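Local coordinates for protein acyl-CoA dehydrogenase FadE3 (Mycobacterium smegmatis, PDB 4IV6) that is a tetrameric flavoprotein of the acyl-CoA dehydrogenase family that binds dihydroflavine-adenine dinucleotide, at residues Leu55-Pro60 against Arg114-Glu119; Pro69-Val74 against Gly91-Ser96. All blocks are in the same frame, centred on the assembly; numbering follows the deposited sequence.

From the N terminus, the chain passes helices 9-26, 30-35 and 41-50 before entering the loop that carries 55-60. Contact 1 closes the longer loop: 55-60 meets the C-terminal end of helix 105-116, 54 residues on. Contact 2 is nested inside it, joining helix 68-81 to helix 83-102 across a shorter span. The chain between the segments of contact 1 is mostly helix, and all four segments belong to the N-terminal domain. The contacts also touch, their centres about 11 Å apart: L55 packs on Y71 and V74, and S96 of helix 83-102, part of contact 2, is where I57 and M115 of contact 1 both meet that helix.

Contact 1: Leu55-Pro60 against Arg114-Glu119; sequences LAIPEP and RMATGE
I57 packs against M115 and A116 at the C-terminal end of helix 105-116, in the helical N-terminal domain of the acyl-CoA dehydrogenase fold; its own segment is an irregular loop between helices 41-50 and 68-81. The contact between the segments is apolar. With CG1 anti to its carbonyl carbon (chi1 -62°) and the chain extended beyond, I57 sends CD1 over the last turn of the helix, 3.9 Å from CB of M115 and 3.6 Å from the backbone N of A116. Both arms of the isoleucine meet the methyl of A116: CD1 of I57 lies 3.8 Å from CB of A116, and CG2 of I57 4.0 Å from the same carbon. A small alanine suits this place because the loop comes close, with the CA atoms of I57 and A116 6.2 Å apart. The bent end of M115 brings its methyl CE against OG of S96, and the side chain also touches L99 of helix 83-102; I57 reaches S96 as well, which joins loop and helix to a common third partner.

Where the helix gives out, two bonds lie within 114-119. G118 has positive phi (81°), a conformation easy for a residue without a side chain, and its N donates to O of M115 at 3.0 Å. The hydroxyl of T117 turns back on the preceding turn: OG1 donates to O of R114 at 3.1 Å, approaching from above the carbonyl plane.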
# COMPACT_ATOMS: atom_id res chain seq x y z
N LEU B 55 -1.39 -32.94 -19.53
CA LEU B 55 -2.22 -31.81 -19.97
C LEU B 55 -1.63 -31.00 -21.11
O LEU B 55 -2.35 -30.31 -21.80
CB LEU B 55 -2.53 -30.86 -18.81
CG LEU B 55 -3.43 -31.40 -17.70
CD1 LEU B 55 -3.42 -30.47 -16.52
CD2 LEU B 55 -4.84 -31.60 -18.20
N ALA B 56 -0.31 -31.04 -21.29
CA ALA B 56 0.29 -30.33 -22.40
C ALA B 56 0.84 -31.25 -23.51
O ALA B 56 1.56 -30.80 -24.39
CB ALA B 56 1.39 -29.41 -21.89
N ILE B 57 0.46 -32.52 -23.49
CA ILE B 57 1.07 -33.52 -24.39
C ILE B 57 0.04 -34.05 -25.40
O ILE B 57 -0.86 -34.81 -25.03
CB ILE B 57 1.72 -34.68 -23.59
CG1 ILE B 57 2.86 -34.13 -22.72
CG2 ILE B 57 2.25 -35.75 -24.53
CD1 ILE B 57 3.49 -35.15 -21.79
N PRO B 58 0.18 -33.66 -26.68
CA PRO B 58 -0.80 -34.05 -27.69
C PRO B 58 -0.53 -35.43 -28.27
O PRO B 58 0.50 -36.03 -27.98
CB PRO B 58 -0.59 -33.01 -28.78
CG PRO B 58 0.89 -32.82 -28.73
CD PRO B 58 1.27 -32.87 -27.27
N GLU B 59 -1.46 -35.90 -29.09
CA GLU B 59 -1.25 -37.10 -29.89
C GLU B 59 -0.14 -36.81 -30.88
O GLU B 59 0.00 -35.69 -31.32
CB GLU B 59 -2.52 -37.46 -30.67
CG GLU B 59 -3.74 -37.72 -29.82
CD GLU B 59 -4.96 -38.00 -30.67
OE1 GLU B 59 -4.80 -38.33 -31.86
OE2 GLU B 59 -6.09 -37.89 -30.15
N PRO B 60 0.65 -37.82 -31.25
CA PRO B 60 0.51 -39.22 -30.91
C PRO B 60 1.05 -39.63 -29.54
O PRO B 60 0.85 -40.77 -29.14
CB PRO B 60 1.28 -39.92 -32.04
CG PRO B 60 2.36 -38.95 -32.39
CD PRO B 60 1.79 -37.58 -32.16
N ARG B 114 5.50 -41.68 -21.64
CA ARG B 114 5.52 -42.00 -20.22
C ARG B 114 5.34 -40.76 -19.34
O ARG B 114 4.85 -40.86 -18.23
CB ARG B 114 6.80 -42.70 -19.83
CG ARG B 114 6.90 -44.13 -20.33
CD ARG B 114 8.24 -44.69 -19.90
NE ARG B 114 9.33 -44.04 -20.65
CZ ARG B 114 10.56 -43.84 -20.18
NH1 ARG B 114 11.48 -43.25 -20.97
NH2 ARG B 114 10.88 -44.20 -18.94
N MET B 115 5.72 -39.60 -19.85
CA MET B 115 5.42 -38.35 -19.13
C MET B 115 3.92 -38.07 -19.05
O MET B 115 3.42 -37.64 -18.03
CB MET B 115 6.16 -37.17 -19.75
CG MET B 115 7.64 -37.19 -19.43
SD MET B 115 8.57 -35.89 -20.25
CE MET B 115 7.89 -34.45 -19.44
N ALA B 116 3.21 -38.32 -20.13
CA ALA B 116 1.77 -38.01 -20.18
C ALA B 116 0.97 -38.77 -19.15
O ALA B 116 -0.04 -38.27 -18.68
CB ALA B 116 1.22 -38.25 -21.57
N THR B 117 1.41 -39.98 -18.79
CA THR B 117 0.74 -40.80 -17.79
C THR B 117 1.23 -40.57 -16.38
O THR B 117 0.66 -41.07 -15.42
CB THR B 117 0.95 -42.30 -18.07
OG1 THR B 117 2.35 -42.61 -18.02
CG2 THR B 117 0.39 -42.66 -19.43
N GLY B 118 2.30 -39.80 -16.25
CA GLY B 118 2.95 -39.64 -14.98
C GLY B 118 3.90 -40.79 -14.63
O GLY B 118 4.51 -40.72 -13.60
N GLU B 119 4.02 -41.82 -15.47
CA GLU B 119 4.92 -42.94 -15.20
C GLU B 119 6.34 -42.40 -15.09
O GLU B 119 7.09 -42.83 -14.23
CB GLU B 119 4.86 -44.00 -16.30
CG GLU B 119 5.72 -45.23 -15.99
CD GLU B 119 5.79 -46.22 -17.14
OE1 GLU B 119 4.81 -46.38 -17.91
OE2 GLU B 119 6.85 -46.86 -17.26

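Contact 2: Pro69-Val74 against Gly91-Ser96; sequences PCYVQV and GHTVVS
Two helical segments face each other at a distance, the CA atoms of Y71 and T93 being the nearest pair at 9.9 Å, so one long side chain must bridge the gap between helices 68-81 and 83-102 of the helical N-terminal domain. Tyrosine has that length. The side chain of Y71 leaves its backbone toward the other helix, and with CG anti to the backbone N (chi1 177°) it carries the hydroxyl to T93, which comes to meet it from the opposite direction. The phenol hydroxyl donates to the threonine: OH of Y71 lies 2.9 Å from OG1 of T93.

Threonine suits the receiving end because its two branches do different work. OG1 accepts from the tyrosine, while the methyl CG2 of T93 comes obliquely against the ring and stands 3.6 Å from CZ of Y71. The first torsion of T93 (chi1 -48°) sets OG1 beside its own backbone N, where it also bonds to the carbonyl O of M89 one turn earlier in the same helix. Around the pair, L55 touches Y71, and helix 234-270 covers both residues, with Q248 on Y71 and V244 on T93.

A second hydroxyl lies on the same helix. OG of S96 donates to O of H92 at 3.0 Å, and N of S96 gives the ordinary helical bond to that oxygen from the opposite face of its plane.

Both touching residues are buried, and their chemistry makes a short chain of hydrogen bonds, from Y71 OH through T93 OG1 to the backbone of the threonine's own helix. The polar end of the tyrosine is thus satisfied inside the helical packing, and its ring still offers carbon surface to the threonine methyl.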
# COMPACT_ATOMS: atom_id res chain seq x y z
N PRO B 69 -6.16 -21.79 -21.45
CA PRO B 69 -7.17 -21.40 -20.47
C PRO B 69 -7.66 -22.58 -19.61
O PRO B 69 -7.90 -22.42 -18.42
CB PRO B 69 -8.28 -20.79 -21.32
CG PRO B 69 -7.54 -20.25 -22.51
CD PRO B 69 -6.48 -21.27 -22.79
N CYS B 70 -7.74 -23.76 -20.19
CA CYS B 70 -8.16 -24.93 -19.41
C CYS B 70 -7.05 -25.30 -18.44
O CYS B 70 -7.30 -25.58 -17.26
CB CYS B 70 -8.48 -26.13 -20.32
SG CYS B 70 -8.75 -27.68 -19.42
N TYR B 71 -5.82 -25.29 -18.93
CA TYR B 71 -4.67 -25.67 -18.11
C TYR B 71 -4.58 -24.79 -16.83
O TYR B 71 -4.41 -25.30 -15.71
CB TYR B 71 -3.37 -25.57 -18.92
CG TYR B 71 -2.17 -25.89 -18.07
CD1 TYR B 71 -1.82 -27.21 -17.78
CD2 TYR B 71 -1.41 -24.88 -17.51
CE1 TYR B 71 -0.75 -27.51 -16.96
CE2 TYR B 71 -0.32 -25.17 -16.72
CZ TYR B 71 0.01 -26.46 -16.43
OH TYR B 71 1.09 -26.73 -15.61
N VAL B 72 -4.72 -23.48 -16.99
CA VAL B 72 -4.60 -22.58 -15.83
C VAL B 72 -5.72 -22.82 -14.84
O VAL B 72 -5.51 -22.74 -13.64
CB VAL B 72 -4.42 -21.10 -16.23
CG1 VAL B 72 -3.20 -20.94 -17.14
CG2 VAL B 72 -5.64 -20.55 -16.92
N GLN B 73 -6.91 -23.13 -15.34
CA GLN B 73 -8.01 -23.44 -14.45
C GLN B 73 -7.76 -24.74 -13.69
O GLN B 73 -8.10 -24.84 -12.52
CB GLN B 73 -9.33 -23.45 -15.19
CG GLN B 73 -9.77 -22.06 -15.64
CD GLN B 73 -10.97 -22.09 -16.55
OE1 GLN B 73 -10.91 -21.68 -17.72
NE2 GLN B 73 -12.05 -22.61 -16.04
N VAL B 74 -7.14 -25.72 -14.33
CA VAL B 74 -6.82 -26.99 -13.64
C VAL B 74 -5.77 -26.74 -12.57
O VAL B 74 -5.89 -27.20 -11.43
CB VAL B 74 -6.33 -28.08 -14.61
CG1 VAL B 74 -5.78 -29.28 -13.86
CG2 VAL B 74 -7.44 -28.52 -15.53
N GLY B 91 6.83 -27.79 -13.14
CA GLY B 91 8.04 -28.09 -13.90
C GLY B 91 7.89 -29.21 -14.92
O GLY B 91 8.47 -29.14 -16.01
N HIS B 92 7.10 -30.24 -14.60
CA HIS B 92 6.84 -31.33 -15.52
C HIS B 92 6.16 -30.80 -16.78
O HIS B 92 6.52 -31.16 -17.89
CB HIS B 92 5.96 -32.37 -14.83
CG HIS B 92 5.55 -33.51 -15.69
ND1 HIS B 92 6.25 -34.71 -15.72
CD2 HIS B 92 4.47 -33.69 -16.48
CE1 HIS B 92 5.63 -35.55 -16.53
NE2 HIS B 92 4.54 -34.96 -17.00
N THR B 93 5.19 -29.92 -16.60
CA THR B 93 4.54 -29.28 -17.75
C THR B 93 5.52 -28.44 -18.60
O THR B 93 5.51 -28.49 -19.84
CB THR B 93 3.38 -28.38 -17.30
OG1 THR B 93 2.54 -29.10 -16.36
CG2 THR B 93 2.56 -27.94 -18.48
N VAL B 94 6.36 -27.68 -17.93
CA VAL B 94 7.33 -26.86 -18.64
C VAL B 94 8.26 -27.76 -19.46
O VAL B 94 8.51 -27.48 -20.62
CB VAL B 94 8.10 -25.95 -17.67
CG1 VAL B 94 9.21 -25.21 -18.39
CG2 VAL B 94 7.15 -24.95 -17.02
N VAL B 95 8.73 -28.87 -18.87
CA VAL B 95 9.61 -29.78 -19.62
C VAL B 95 8.86 -30.40 -20.79
O VAL B 95 9.44 -30.54 -21.89
CB VAL B 95 10.21 -30.91 -18.75
CG1 VAL B 95 11.02 -31.88 -19.60
CG2 VAL B 95 11.07 -30.33 -17.65
N SER B 96 7.59 -30.78 -20.58
CA SER B 96 6.76 -31.29 -21.65
C SER B 96 6.77 -30.31 -22.82
O SER B 96 6.97 -30.69 -23.96
CB SER B 96 5.31 -31.56 -21.19
OG SER B 96 5.21 -32.55 -20.18